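Local coordinates for protein ornithine carbamoyltransferase (Giardia intestinalis, PDB 3GRF) that probably transfers a carbamoyl group between carbamoyl phosphate and ornithine, a reaction the parasite uses in its arginine degradation pathway, at residues T7-T12 and Q119-P124; D26-M31 and A314-D319; A49-P54 and T105-T110; P135-C140 and G308-S313. One frame throughout, in Å; residues are numbered along the deposited sequence.

How the contacts relate
Contacts 1 and 3 lie within the carbamoyl phosphate-binding part of the subunit; contacts 2 and 4 bring the last helix back to it. Contact 3, a pair of parallel strands, is nested along the chain inside the loop closed by contact 1, and their centres are about 15 Å apart. Contacts 2 and 4 share helix 303-322, which packs against helix 18-33 in one and helix 135-151 in the other, with centres about 9 Å apart; contact 4 is nested within the loop of contact 2. Leu10 of contact 1 touches Val317 of contact 2 and Pro135 of contact 4. Helix 303-322 thus ties the ornithine-binding part of the sequence back to the N-terminal domain.

Contact 1 (T7-T12 and Q119-P124); sequences TRHLLT and QHASVP
Thr7 and His9 run beside Ser122 and Pro124 in the same chain direction, the CA atoms 5.9 Å apart for Thr7 and Ser122 and 5.0 Å for His9 and Pro124, although neither piece is a regular strand here. Between these two pairs the carbonyl of Arg8 receives the apolar edge of the proline: Arg8 O lies 3.4 Å from Pro124 CB and also meets the CA-H of Pro124. Thr7 uses both of its branches. A chi1 of -58° puts OG1 beside the backbone N and leaves CG2 anti to that N; Thr7 CG2 rests 3.5 Å from Val123 C, while Thr7 OG1 reaches Ser122 O in a weak hydrogen bond of 3.5 Å. A beta-branched residue with a hydroxyl suits a place that offers a peptide to pack on and a carbonyl beside it. The His9 ring approaches the same turn obliquely, CE1 lying 3.6 Å from Val123 O, and Ala121 O sits at the ring edge, 4.1 Å from NE2. Its rotation is fixed by ND1, which is bonded to the backbone N of Cys125. The small methyl of Ala121 lets the ring come close, His9 CE1 to Ala121 CB being 4.2 Å. Arg8 turns its guanidinium away from this turn to a salt bridge with Glu20 of helix 18-33. Residues 119-124 leave helix 111-120 and lead into strand 125-127, within this chain an outer strand of the four-stranded parallel sheet; Leu10 continues alongside it through backbone bonds to Cys125 and Asn127, and Phe321 of helix 303-322 packs on Arg8, Leu10 and Pro124.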
loop_
_atom_site.group_PDB
_atom_site.type_symbol
_atom_site.label_atom_id
_atom_site.label_comp_id
_atom_site.label_asym_id
_atom_site.label_seq_id
_atom_site.Cartn_x
_atom_site.Cartn_y
_atom_site.Cartn_z
ATOM N N THR A 7 -21.553 14.026 11.421
ATOM C CA THR A 7 -20.896 13.526 10.228
ATOM C C THR A 7 -21.775 12.464 9.562
ATOM O O THR A 7 -22.262 11.536 10.221
ATOM C CB THR A 7 -19.513 12.981 10.586
ATOM O OG1 THR A 7 -18.762 14.030 11.204
ATOM C CG2 THR A 7 -18.772 12.511 9.355
ATOM N N ARG A 8 -21.994 12.591 8.256
ATOM C CA ARG A 8 -22.736 11.558 7.514
ATOM C C ARG A 8 -21.874 10.351 7.198
ATOM O O ARG A 8 -20.780 10.494 6.655
ATOM C CB ARG A 8 -23.353 12.110 6.212
ATOM C CG ARG A 8 -24.653 12.832 6.417
ATOM C CD ARG A 8 -25.798 12.078 5.757
ATOM N NE ARG A 8 -26.168 12.738 4.515
ATOM C CZ ARG A 8 -26.830 12.198 3.499
ATOM N NH1 ARG A 8 -27.253 10.936 3.497
ATOM N NH2 ARG A 8 -27.063 12.960 2.462
ATOM N N HIS A 9 -22.425 9.176 7.507
ATOM C CA HIS A 9 -21.832 7.875 7.284
ATOM C C HIS A 9 -22.618 7.148 6.187
ATOM O O HIS A 9 -23.553 7.715 5.615
ATOM C CB HIS A 9 -21.878 7.057 8.575
ATOM C CG HIS A 9 -20.914 7.648 9.636
ATOM N ND1 HIS A 9 -19.542 7.628 9.451
ATOM C CD2 HIS A 9 -21.122 8.255 10.830
ATOM C CE1 HIS A 9 -18.953 8.187 10.489
ATOM N NE2 HIS A 9 -19.890 8.578 11.340
ATOM N N LEU A 10 -22.265 5.905 5.914
ATOM C CA LEU A 10 -22.950 5.069 4.937
ATOM C C LEU A 10 -22.752 3.669 5.453
ATOM O O LEU A 10 -21.845 2.951 5.036
ATOM C CB LEU A 10 -22.335 5.213 3.509
ATOM C CG LEU A 10 -23.007 4.532 2.307
ATOM C CD1 LEU A 10 -24.305 5.237 1.934
ATOM C CD2 LEU A 10 -22.074 4.501 1.100
ATOM N N LEU A 11 -23.610 3.268 6.382
ATOM C CA LEU A 11 -23.537 1.964 6.993
ATOM C C LEU A 11 -24.470 0.976 6.273
ATOM O O LEU A 11 -24.257 -0.236 6.320
ATOM C CB LEU A 11 -23.877 2.058 8.485
ATOM C CG LEU A 11 -23.056 2.925 9.480
ATOM C CD1 LEU A 11 -22.836 2.139 10.755
ATOM C CD2 LEU A 11 -21.699 3.427 8.978
ATOM N N THR A 12 -25.492 1.527 5.605
ATOM C CA THR A 12 -26.399 0.774 4.756
ATOM C C THR A 12 -26.798 1.730 3.658
ATOM O O THR A 12 -26.474 2.921 3.732
ATOM C CB THR A 12 -27.645 0.181 5.544
ATOM O OG1 THR A 12 -28.560 1.200 5.941
ATOM C CG2 THR A 12 -27.211 -0.533 6.790
ATOM N N GLN A 119 -19.347 5.760 15.248
ATOM C CA GLN A 119 -19.843 6.578 16.378
ATOM C C GLN A 119 -18.880 7.719 16.684
ATOM O O GLN A 119 -19.284 8.892 16.764
ATOM C CB GLN A 119 -20.004 5.702 17.625
ATOM C CG GLN A 119 -21.130 6.050 18.587
ATOM C CD GLN A 119 -21.698 4.782 19.238
ATOM O OE1 GLN A 119 -22.542 4.079 18.650
ATOM N NE2 GLN A 119 -21.210 4.465 20.444
ATOM N N HIS A 120 -17.595 7.378 16.809
ATOM C CA HIS A 120 -16.591 8.351 17.300
ATOM C C HIS A 120 -15.835 9.054 16.193
ATOM O O HIS A 120 -15.092 9.980 16.455
ATOM C CB HIS A 120 -15.570 7.666 18.194
ATOM C CG HIS A 120 -16.185 6.876 19.293
ATOM N ND1 HIS A 120 -16.651 7.452 20.450
ATOM C CD2 HIS A 120 -16.414 5.549 19.409
ATOM C CE1 HIS A 120 -17.138 6.511 21.237
ATOM N NE2 HIS A 120 -17.007 5.345 20.631
ATOM N N ALA A 121 -16.009 8.573 14.967
ATOM C CA ALA A 121 -15.344 9.123 13.810
ATOM C C ALA A 121 -15.981 10.448 13.430
ATOM O O ALA A 121 -17.183 10.650 13.550
ATOM C CB ALA A 121 -15.388 8.140 12.665
ATOM N N SER A 122 -15.139 11.368 13.001
ATOM C CA SER A 122 -15.540 12.701 12.588
ATOM C C SER A 122 -15.221 12.968 11.089
ATOM O O SER A 122 -15.311 14.102 10.632
ATOM C CB SER A 122 -14.815 13.718 13.464
ATOM O OG SER A 122 -15.255 15.040 13.169
ATOM N N VAL A 123 -14.852 11.930 10.337
ATOM C CA VAL A 123 -14.810 11.954 8.862
ATOM C C VAL A 123 -15.848 10.924 8.413
ATOM O O VAL A 123 -16.209 10.057 9.182
ATOM C CB VAL A 123 -13.378 11.604 8.298
ATOM C CG1 VAL A 123 -12.356 12.670 8.674
ATOM C CG2 VAL A 123 -12.900 10.250 8.803
ATOM N N PRO A 124 -16.373 11.028 7.183
ATOM C CA PRO A 124 -17.302 9.950 6.760
ATOM C C PRO A 124 -16.783 8.485 6.845
ATOM O O PRO A 124 -15.710 8.174 6.346
ATOM C CB PRO A 124 -17.632 10.309 5.307
ATOM C CG PRO A 124 -17.267 11.727 5.133
ATOM C CD PRO A 124 -16.235 12.100 6.180
#

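Contact 2 (D26-M31 and A314-D319); sequences DRALDM and AMAVLD
Asp319 OD2 is gripped by two nitrogens of one arginine: Arg27 NH2 donates to it over 2.9 Å, and Arg27 NE adds a weak bond of 3.3 Å to the same Asp319 OD2. The guanidinium thus presents its NE/NH2 edge to a single oxygen, with the two flat groups 24° apart and NH2 standing above the carboxylate plane. The other oxygen, OD1, has its own partner in a salt bridge with Arg41, so the buried carboxylate is shared by two arginines, which would be expected to keep it ionised. Arg27 reaches across because CG lies anti to the backbone N (chi1 -176°) and the chain bends at CG before running on to the guanidinium. The axes of segments 26-31 and 314-319 approach to 8.3 Å, with 122° between their N-to-C directions. In the transcarbamoylase fold the last helix returns to the first domain and, with helix 135-151, joins the two halves of the subunit; here it packs on helix 18-33. Alanines allow the close approach: Ala28 CB and Ala316 CB are 4.0 Å apart, and Ala316 CB also lies 3.7 Å from Ala28 N. Met31, long and flexible, extends beyond CG so that Met31 SD rests 3.7 Å from Ala316 N, while Met31 CE lies 3.9 Å from Asp319 CB and covers the apolar stem of the aspartate. Met315 slides past Met31 in the opposite direction, Met315 CB lying 3.7 Å from Met31 SD, and also touches Ala65 and Leu69 of helix 56-69. Met143 of helix 135-151 meets Ala28.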
loop_
_atom_site.group_PDB
_atom_site.type_symbol
_atom_site.label_atom_id
_atom_site.label_comp_id
_atom_site.label_asym_id
_atom_site.label_seq_id
_atom_site.Cartn_x
_atom_site.Cartn_y
_atom_site.Cartn_z
ATOM N N ASP A 26 -26.131 8.095 -11.370
ATOM C CA ASP A 26 -25.779 8.946 -12.498
ATOM C C ASP A 26 -24.353 9.504 -12.459
ATOM O O ASP A 26 -23.731 9.732 -13.502
ATOM C CB ASP A 26 -26.770 10.101 -12.586
ATOM C CG ASP A 26 -28.153 9.650 -12.890
ATOM O OD1 ASP A 26 -28.319 8.627 -13.595
ATOM O OD2 ASP A 26 -29.090 10.327 -12.420
ATOM N N ARG A 27 -23.846 9.775 -11.258
ATOM C CA ARG A 27 -22.471 10.272 -11.136
ATOM C C ARG A 27 -21.504 9.113 -11.512
ATOM O O ARG A 27 -20.571 9.272 -12.300
ATOM C CB ARG A 27 -22.257 10.788 -9.721
ATOM C CG ARG A 27 -20.924 11.408 -9.471
ATOM C CD ARG A 27 -21.144 12.857 -9.251
ATOM N NE ARG A 27 -19.924 13.530 -8.844
ATOM C CZ ARG A 27 -19.615 14.761 -9.209
ATOM N NH1 ARG A 27 -20.414 15.438 -10.025
ATOM N NH2 ARG A 27 -18.487 15.289 -8.798
ATOM N N ALA A 28 -21.770 7.929 -10.976
ATOM C CA ALA A 28 -20.983 6.729 -11.309
ATOM C C ALA A 28 -20.966 6.531 -12.813
ATOM O O ALA A 28 -19.949 6.195 -13.389
ATOM C CB ALA A 28 -21.603 5.481 -10.643
ATOM N N LEU A 29 -22.139 6.672 -13.430
ATOM C CA LEU A 29 -22.279 6.471 -14.873
ATOM C C LEU A 29 -21.506 7.536 -15.650
ATOM O O LEU A 29 -20.887 7.251 -16.693
ATOM C CB LEU A 29 -23.753 6.504 -15.264
ATOM C CG LEU A 29 -24.604 5.277 -14.988
ATOM C CD1 LEU A 29 -26.051 5.664 -15.246
ATOM C CD2 LEU A 29 -24.119 4.109 -15.875
ATOM N N ASP A 30 -21.526 8.755 -15.146
ATOM C CA ASP A 30 -20.769 9.812 -15.860
ATOM C C ASP A 30 -19.277 9.691 -15.641
ATOM O O ASP A 30 -18.508 10.060 -16.509
ATOM C CB ASP A 30 -21.208 11.218 -15.477
ATOM C CG ASP A 30 -20.528 12.286 -16.349
ATOM O OD1 ASP A 30 -19.839 13.161 -15.814
ATOM O OD2 ASP A 30 -20.653 12.214 -17.587
ATOM N N MET A 31 -18.867 9.197 -14.473
ATOM C CA MET A 31 -17.435 8.923 -14.221
ATOM C C MET A 31 -16.930 7.732 -14.988
ATOM O O MET A 31 -15.754 7.664 -15.294
ATOM C CB MET A 31 -17.179 8.665 -12.737
ATOM C CG MET A 31 -17.531 9.833 -11.860
ATOM S SD MET A 31 -17.392 9.369 -10.165
ATOM C CE MET A 31 -17.191 10.957 -9.361
ATOM N N ALA A 314 -17.645 3.229 -6.703
ATOM C CA ALA A 314 -16.816 3.582 -5.557
ATOM C C ALA A 314 -16.374 5.005 -5.700
ATOM O O ALA A 314 -16.374 5.729 -4.709
ATOM C CB ALA A 314 -15.593 2.643 -5.418
ATOM N N MET A 315 -15.992 5.421 -6.921
ATOM C CA MET A 315 -15.489 6.776 -7.131
ATOM C C MET A 315 -16.600 7.766 -6.795
ATOM O O MET A 315 -16.332 8.870 -6.311
ATOM C CB MET A 315 -15.067 7.013 -8.592
ATOM C CG MET A 315 -13.995 6.085 -9.171
ATOM S SD MET A 315 -13.691 6.289 -10.950
ATOM C CE MET A 315 -15.336 6.460 -11.619
ATOM N N ALA A 316 -17.838 7.392 -7.112
ATOM C CA ALA A 316 -19.005 8.250 -6.891
ATOM C C ALA A 316 -19.266 8.368 -5.427
ATOM O O ALA A 316 -19.483 9.441 -4.895
ATOM C CB ALA A 316 -20.240 7.696 -7.610
ATOM N N VAL A 317 -19.300 7.244 -4.723
ATOM C CA VAL A 317 -19.532 7.319 -3.302
ATOM C C VAL A 317 -18.483 8.098 -2.501
ATOM O O VAL A 317 -18.834 8.925 -1.652
ATOM C CB VAL A 317 -19.621 5.896 -2.726
ATOM C CG1 VAL A 317 -19.701 5.980 -1.250
ATOM C CG2 VAL A 317 -20.836 5.177 -3.344
ATOM N N LEU A 318 -17.201 7.829 -2.767
ATOM C CA LEU A 318 -16.075 8.532 -2.133
ATOM C C LEU A 318 -16.165 10.016 -2.462
ATOM O O LEU A 318 -16.116 10.830 -1.605
ATOM C CB LEU A 318 -14.733 7.935 -2.593
ATOM C CG LEU A 318 -14.539 6.465 -2.098
ATOM C CD1 LEU A 318 -13.389 5.716 -2.762
ATOM C CD2 LEU A 318 -14.365 6.421 -0.572
ATOM N N ASP A 319 -16.334 10.352 -3.720
ATOM C CA ASP A 319 -16.430 11.748 -4.117
ATOM C C ASP A 319 -17.494 12.484 -3.344
ATOM O O ASP A 319 -17.248 13.536 -2.759
ATOM C CB ASP A 319 -16.738 11.851 -5.611
ATOM C CG ASP A 319 -16.766 13.285 -6.078
ATOM O OD1 ASP A 319 -15.667 13.870 -6.135
ATOM O OD2 ASP A 319 -17.872 13.825 -6.340
#

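Contact 3 (A49-P54 and T105-T110); sequences AFFAKP and TARLAT
The guanidinium of Arg107 has Lys53 O over one face, 3.5 Å from NH1, and Phe51 CD1 near its edge; ring and guanidinium planes stand 54° apart. CD1 of Phe51 also packs on Arg107 CB at 3.9 Å. Over one face of the Phe51 ring, toward the rim, lies a water that donates to Phe50 O and whose oxygen is 2.6 Å from Thr105 OG1. Phe50 O also accepts from Arg107 N at 3.0 Å. The ladder continues on either side with Phe50 N to Thr105 O, 3.0 Å, and Ala52 N to Arg107 O, 2.9 Å. On the other face of the sheet, Phe50 CB meets Ala106 CB at 4.0 Å; the small alanine lets the phenylalanine pack beside it and on Met117 of helix 111-120. Pro54 touches Tyr76 of the third subunit. The paired strands are the inner two of the four-stranded parallel sheet, in a three-layer alpha/beta domain. At its carboxyl edge the chain enters the Ser-Xaa-Arg-Thr-Arg signature beginning at Ser55, which in this family binds carbamoyl phosphate; the nearby Arg107 is consistent with that anion site.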
loop_
_atom_site.group_PDB
_atom_site.type_symbol
_atom_site.label_atom_id
_atom_site.label_comp_id
_atom_site.label_asym_id
_atom_site.label_seq_id
_atom_site.Cartn_x
_atom_site.Cartn_y
_atom_site.Cartn_z
ATOM N N ALA A 49 -8.494 2.679 4.546
ATOM C CA ALA A 49 -9.339 1.529 4.213
ATOM C C ALA A 49 -8.960 0.285 4.991
ATOM O O ALA A 49 -8.012 -0.389 4.614
ATOM C CB ALA A 49 -9.219 1.243 2.714
ATOM N N PHE A 50 -9.716 -0.012 6.055
ATOM C CA PHE A 50 -9.503 -1.185 6.928
ATOM C C PHE A 50 -10.107 -2.419 6.314
ATOM O O PHE A 50 -11.178 -2.375 5.728
ATOM C CB PHE A 50 -10.142 -0.948 8.309
ATOM C CG PHE A 50 -9.522 0.203 9.095
ATOM C CD1 PHE A 50 -10.123 1.438 9.124
ATOM C CD2 PHE A 50 -8.326 0.049 9.780
ATOM C CE1 PHE A 50 -9.554 2.507 9.865
ATOM C CE2 PHE A 50 -7.757 1.124 10.529
ATOM C CZ PHE A 50 -8.387 2.344 10.554
ATOM N N PHE A 51 -9.399 -3.537 6.400
ATOM C CA PHE A 51 -9.954 -4.781 5.968
ATOM C C PHE A 51 -9.612 -5.789 7.033
ATOM O O PHE A 51 -8.442 -5.974 7.338
ATOM C CB PHE A 51 -9.345 -5.196 4.627
ATOM C CG PHE A 51 -9.844 -4.389 3.456
ATOM C CD1 PHE A 51 -10.902 -4.838 2.687
ATOM C CD2 PHE A 51 -9.236 -3.192 3.120
ATOM C CE1 PHE A 51 -11.364 -4.076 1.617
ATOM C CE2 PHE A 51 -9.659 -2.433 2.014
ATOM C CZ PHE A 51 -10.750 -2.858 1.299
ATOM N N ALA A 52 -10.630 -6.454 7.594
ATOM C CA ALA A 52 -10.447 -7.506 8.568
ATOM C C ALA A 52 -10.287 -8.828 7.829
ATOM O O ALA A 52 -9.877 -9.833 8.389
ATOM C CB ALA A 52 -11.631 -7.553 9.526
ATOM N N LYS A 53 -10.606 -8.786 6.568
ATOM C CA LYS A 53 -10.482 -9.924 5.662
ATOM C C LYS A 53 -10.474 -9.359 4.235
ATOM O O LYS A 53 -11.267 -8.476 3.888
ATOM C CB LYS A 53 -11.604 -10.949 5.931
ATOM C CG LYS A 53 -12.203 -11.572 4.692
ATOM C CD LYS A 53 -13.025 -12.807 5.014
ATOM C CE LYS A 53 -13.558 -13.458 3.750
ATOM N NZ LYS A 53 -12.763 -13.078 2.551
ATOM N N PRO A 54 -9.544 -9.916 3.396
ATOM C CA PRO A 54 -9.385 -9.469 2.007
ATOM C C PRO A 54 -10.641 -9.652 1.150
ATOM O O PRO A 54 -11.379 -10.629 1.283
ATOM C CB PRO A 54 -8.282 -10.379 1.416
ATOM C CG PRO A 54 -7.475 -10.828 2.574
ATOM C CD PRO A 54 -8.172 -10.308 3.804
ATOM N N THR A 105 -13.168 3.740 4.877
ATOM C CA THR A 105 -14.056 2.616 4.609
ATOM C C THR A 105 -13.507 1.521 5.507
ATOM O O THR A 105 -12.323 1.538 5.831
ATOM C CB THR A 105 -13.928 2.101 3.147
ATOM O OG1 THR A 105 -12.562 1.807 2.916
ATOM C CG2 THR A 105 -14.398 3.124 2.099
ATOM N N ALA A 106 -14.350 0.582 5.922
ATOM C CA ALA A 106 -13.890 -0.507 6.779
ATOM C C ALA A 106 -14.723 -1.720 6.481
ATOM O O ALA A 106 -15.931 -1.625 6.254
ATOM C CB ALA A 106 -14.014 -0.143 8.254
ATOM N N ARG A 107 -14.059 -2.858 6.446
ATOM C CA ARG A 107 -14.667 -4.146 6.201
ATOM C C ARG A 107 -14.474 -4.919 7.474
ATOM O O ARG A 107 -13.428 -5.549 7.640
ATOM C CB ARG A 107 -14.022 -4.834 4.999
ATOM C CG ARG A 107 -14.913 -5.848 4.280
ATOM C CD ARG A 107 -14.978 -7.157 5.062
ATOM N NE ARG A 107 -15.440 -8.301 4.256
ATOM C CZ ARG A 107 -15.118 -8.518 2.975
ATOM N NH1 ARG A 107 -14.326 -7.671 2.325
ATOM N NH2 ARG A 107 -15.607 -9.584 2.350
ATOM N N LEU A 108 -15.447 -4.891 8.385
ATOM C CA LEU A 108 -15.284 -5.513 9.700
ATOM C C LEU A 108 -16.354 -6.590 9.894
ATOM O O LEU A 108 -17.428 -6.535 9.275
ATOM C CB LEU A 108 -15.311 -4.437 10.813
ATOM C CG LEU A 108 -14.394 -3.209 10.621
ATOM C CD1 LEU A 108 -14.821 -1.978 11.427
ATOM C CD2 LEU A 108 -12.917 -3.533 10.864
ATOM N N ALA A 109 -16.048 -7.583 10.729
ATOM C CA ALA A 109 -16.950 -8.717 10.966
ATOM C C ALA A 109 -18.417 -8.282 11.187
ATOM O O ALA A 109 -19.278 -8.556 10.332
ATOM C CB ALA A 109 -16.447 -9.576 12.116
ATOM N N THR A 110 -18.681 -7.577 12.298
ATOM C CA THR A 110 -20.051 -7.261 12.723
ATOM C C THR A 110 -20.425 -5.800 12.524
ATOM O O THR A 110 -19.558 -4.925 12.504
ATOM C CB THR A 110 -20.277 -7.576 14.202
ATOM O OG1 THR A 110 -19.373 -6.791 14.997
ATOM C CG2 THR A 110 -20.105 -9.089 14.477
HETATM O O HOH W 1 -12.195 -0.744 3.429
#

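Contact 4 (P135-C140 and G308-S313); sequences PLQMVC and GNRLHS
Arg310 folds back on itself, its chain bent at chi2 (-59°) and chi3 (-67°), and Gln137, bent at its own chi2, swings its amide to meet it. The two side chains cross at about a right angle, amide and guanidinium planes 79° apart, and Arg310 NH1 gives Gln137 OE1 a weak bond of 2.9 Å. Gln137 NE2 is held by Asp141, and Arg310 NH2 by Thr58. A water in the guanidinium plane accepts from Arg310 NE at 2.9 Å and donates to Leu136 O and to Arg310 O, so it stitches both helices together. The curled CD of Arg310 packs 3.6 Å from Cys140 CB. Cys140, small and weakly polar, slips its sulphur against the backbone where helix 303-322 is kinked, SG lying 3.3 Å from Arg310 N. Ser313 is equally compact: CB rests 3.6 Å from Val139 CG1, and OG turns back to Asn309 O within its own helix. Leu136 and Gln137 belong to the family's His-Pro-Xaa-Gln signature, which starts at His134. Gln137, Thr58 and the water together fix the folded arginine, consistent with the active-site role of the equivalent residues in related transcarbamoylases.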
loop_
_atom_site.group_PDB
_atom_site.type_symbol
_atom_site.label_atom_id
_atom_site.label_comp_id
_atom_site.label_asym_id
_atom_site.label_seq_id
_atom_site.Cartn_x
_atom_site.Cartn_y
_atom_site.Cartn_z
ATOM N N PRO A 135 -23.290 -1.291 0.912
ATOM C CA PRO A 135 -23.794 -0.163 0.139
ATOM C C PRO A 135 -22.941 0.184 -1.059
ATOM O O PRO A 135 -23.466 0.751 -2.026
ATOM C CB PRO A 135 -23.833 0.992 1.155
ATOM C CG PRO A 135 -22.872 0.586 2.282
ATOM C CD PRO A 135 -22.817 -0.910 2.262
ATOM N N LEU A 136 -21.641 -0.127 -1.000
ATOM C CA LEU A 136 -20.738 0.047 -2.158
ATOM C C LEU A 136 -21.126 -0.860 -3.316
ATOM O O LEU A 136 -21.068 -0.484 -4.494
ATOM C CB LEU A 136 -19.287 -0.234 -1.752
ATOM C CG LEU A 136 -18.602 0.768 -0.815
ATOM C CD1 LEU A 136 -17.247 0.187 -0.293
ATOM C CD2 LEU A 136 -18.406 2.055 -1.535
ATOM N N GLN A 137 -21.522 -2.077 -2.966
ATOM C CA GLN A 137 -22.078 -3.037 -3.914
ATOM C C GLN A 137 -23.421 -2.509 -4.388
ATOM O O GLN A 137 -23.766 -2.695 -5.544
ATOM C CB GLN A 137 -22.298 -4.405 -3.208
ATOM C CG GLN A 137 -22.671 -5.613 -4.149
ATOM C CD GLN A 137 -21.579 -5.947 -5.166
ATOM O OE1 GLN A 137 -20.504 -6.305 -4.790
ATOM N NE2 GLN A 137 -21.849 -5.754 -6.454
ATOM N N MET A 138 -24.201 -1.866 -3.505
ATOM C CA MET A 138 -25.556 -1.461 -3.910
ATOM C C MET A 138 -25.461 -0.405 -4.983
ATOM O O MET A 138 -26.096 -0.542 -6.011
ATOM C CB MET A 138 -26.456 -0.981 -2.742
ATOM C CG MET A 138 -26.812 -2.063 -1.749
ATOM S SD MET A 138 -27.567 -3.567 -2.442
ATOM C CE MET A 138 -26.138 -4.550 -2.802
ATOM N N VAL A 139 -24.631 0.606 -4.789
ATOM C CA VAL A 139 -24.469 1.623 -5.853
ATOM C C VAL A 139 -23.967 0.970 -7.167
ATOM O O VAL A 139 -24.325 1.408 -8.265
ATOM C CB VAL A 139 -23.473 2.721 -5.475
ATOM C CG1 VAL A 139 -23.463 3.846 -6.567
ATOM C CG2 VAL A 139 -23.802 3.273 -4.117
ATOM N N CYS A 140 -23.166 -0.094 -7.033
ATOM C CA CYS A 140 -22.617 -0.845 -8.157
ATOM C C CYS A 140 -23.700 -1.496 -8.958
ATOM O O CYS A 140 -23.824 -1.299 -10.157
ATOM C CB CYS A 140 -21.704 -1.956 -7.638
ATOM S SG CYS A 140 -20.969 -2.867 -9.023
ATOM N N GLY A 308 -16.712 -5.002 -12.357
ATOM C CA GLY A 308 -15.929 -3.858 -12.771
ATOM C C GLY A 308 -16.537 -2.533 -12.365
ATOM O O GLY A 308 -15.800 -1.536 -12.157
ATOM N N ASN A 309 -17.875 -2.513 -12.281
ATOM C CA ASN A 309 -18.647 -1.311 -11.894
ATOM C C ASN A 309 -18.494 -0.965 -10.407
ATOM O O ASN A 309 -18.865 0.125 -9.970
ATOM C CB ASN A 309 -20.143 -1.474 -12.253
ATOM C CG ASN A 309 -20.412 -1.242 -13.736
ATOM O OD1 ASN A 309 -19.687 -0.502 -14.413
ATOM N ND2 ASN A 309 -21.471 -1.843 -14.245
ATOM N N ARG A 310 -17.903 -1.864 -9.624
ATOM C CA ARG A 310 -17.469 -1.549 -8.269
ATOM C C ARG A 310 -16.576 -0.335 -8.285
ATOM O O ARG A 310 -16.666 0.514 -7.389
ATOM C CB ARG A 310 -16.740 -2.727 -7.584
ATOM C CG ARG A 310 -17.656 -3.908 -7.172
ATOM C CD ARG A 310 -18.769 -3.445 -6.196
ATOM N NE ARG A 310 -18.145 -3.048 -4.925
ATOM C CZ ARG A 310 -17.692 -3.890 -3.982
ATOM N NH1 ARG A 310 -17.865 -5.205 -4.090
ATOM N NH2 ARG A 310 -17.078 -3.412 -2.909
ATOM N N LEU A 311 -15.764 -0.224 -9.334
ATOM C CA LEU A 311 -14.801 0.871 -9.474
ATOM C C LEU A 311 -15.531 2.204 -9.566
ATOM O O LEU A 311 -15.324 3.098 -8.764
ATOM C CB LEU A 311 -13.841 0.649 -10.685
ATOM C CG LEU A 311 -13.012 1.902 -11.124
ATOM C CD1 LEU A 311 -12.110 2.460 -9.998
ATOM C CD2 LEU A 311 -12.261 1.751 -12.402
ATOM N N HIS A 312 -16.347 2.349 -10.597
ATOM C CA HIS A 312 -17.007 3.623 -10.843
ATOM C C HIS A 312 -18.026 3.993 -9.755
ATOM O O HIS A 312 -18.196 5.143 -9.408
ATOM C CB HIS A 312 -17.691 3.530 -12.208
ATOM C CG HIS A 312 -16.819 2.931 -13.268
ATOM N ND1 HIS A 312 -15.658 3.533 -13.701
ATOM C CD2 HIS A 312 -16.909 1.756 -13.932
ATOM C CE1 HIS A 312 -15.095 2.773 -14.619
ATOM N NE2 HIS A 312 -15.841 1.691 -14.781
ATOM N N SER A 313 -18.743 3.014 -9.223
ATOM C CA SER A 313 -19.649 3.298 -8.084
ATOM C C SER A 313 -18.888 3.666 -6.796
ATOM O O SER A 313 -19.406 4.360 -5.921
ATOM C CB SER A 313 -20.542 2.105 -7.877
ATOM O OG SER A 313 -19.722 0.957 -7.728
HETATM O O HOH W 2 -18.354 -0.180 -5.166
#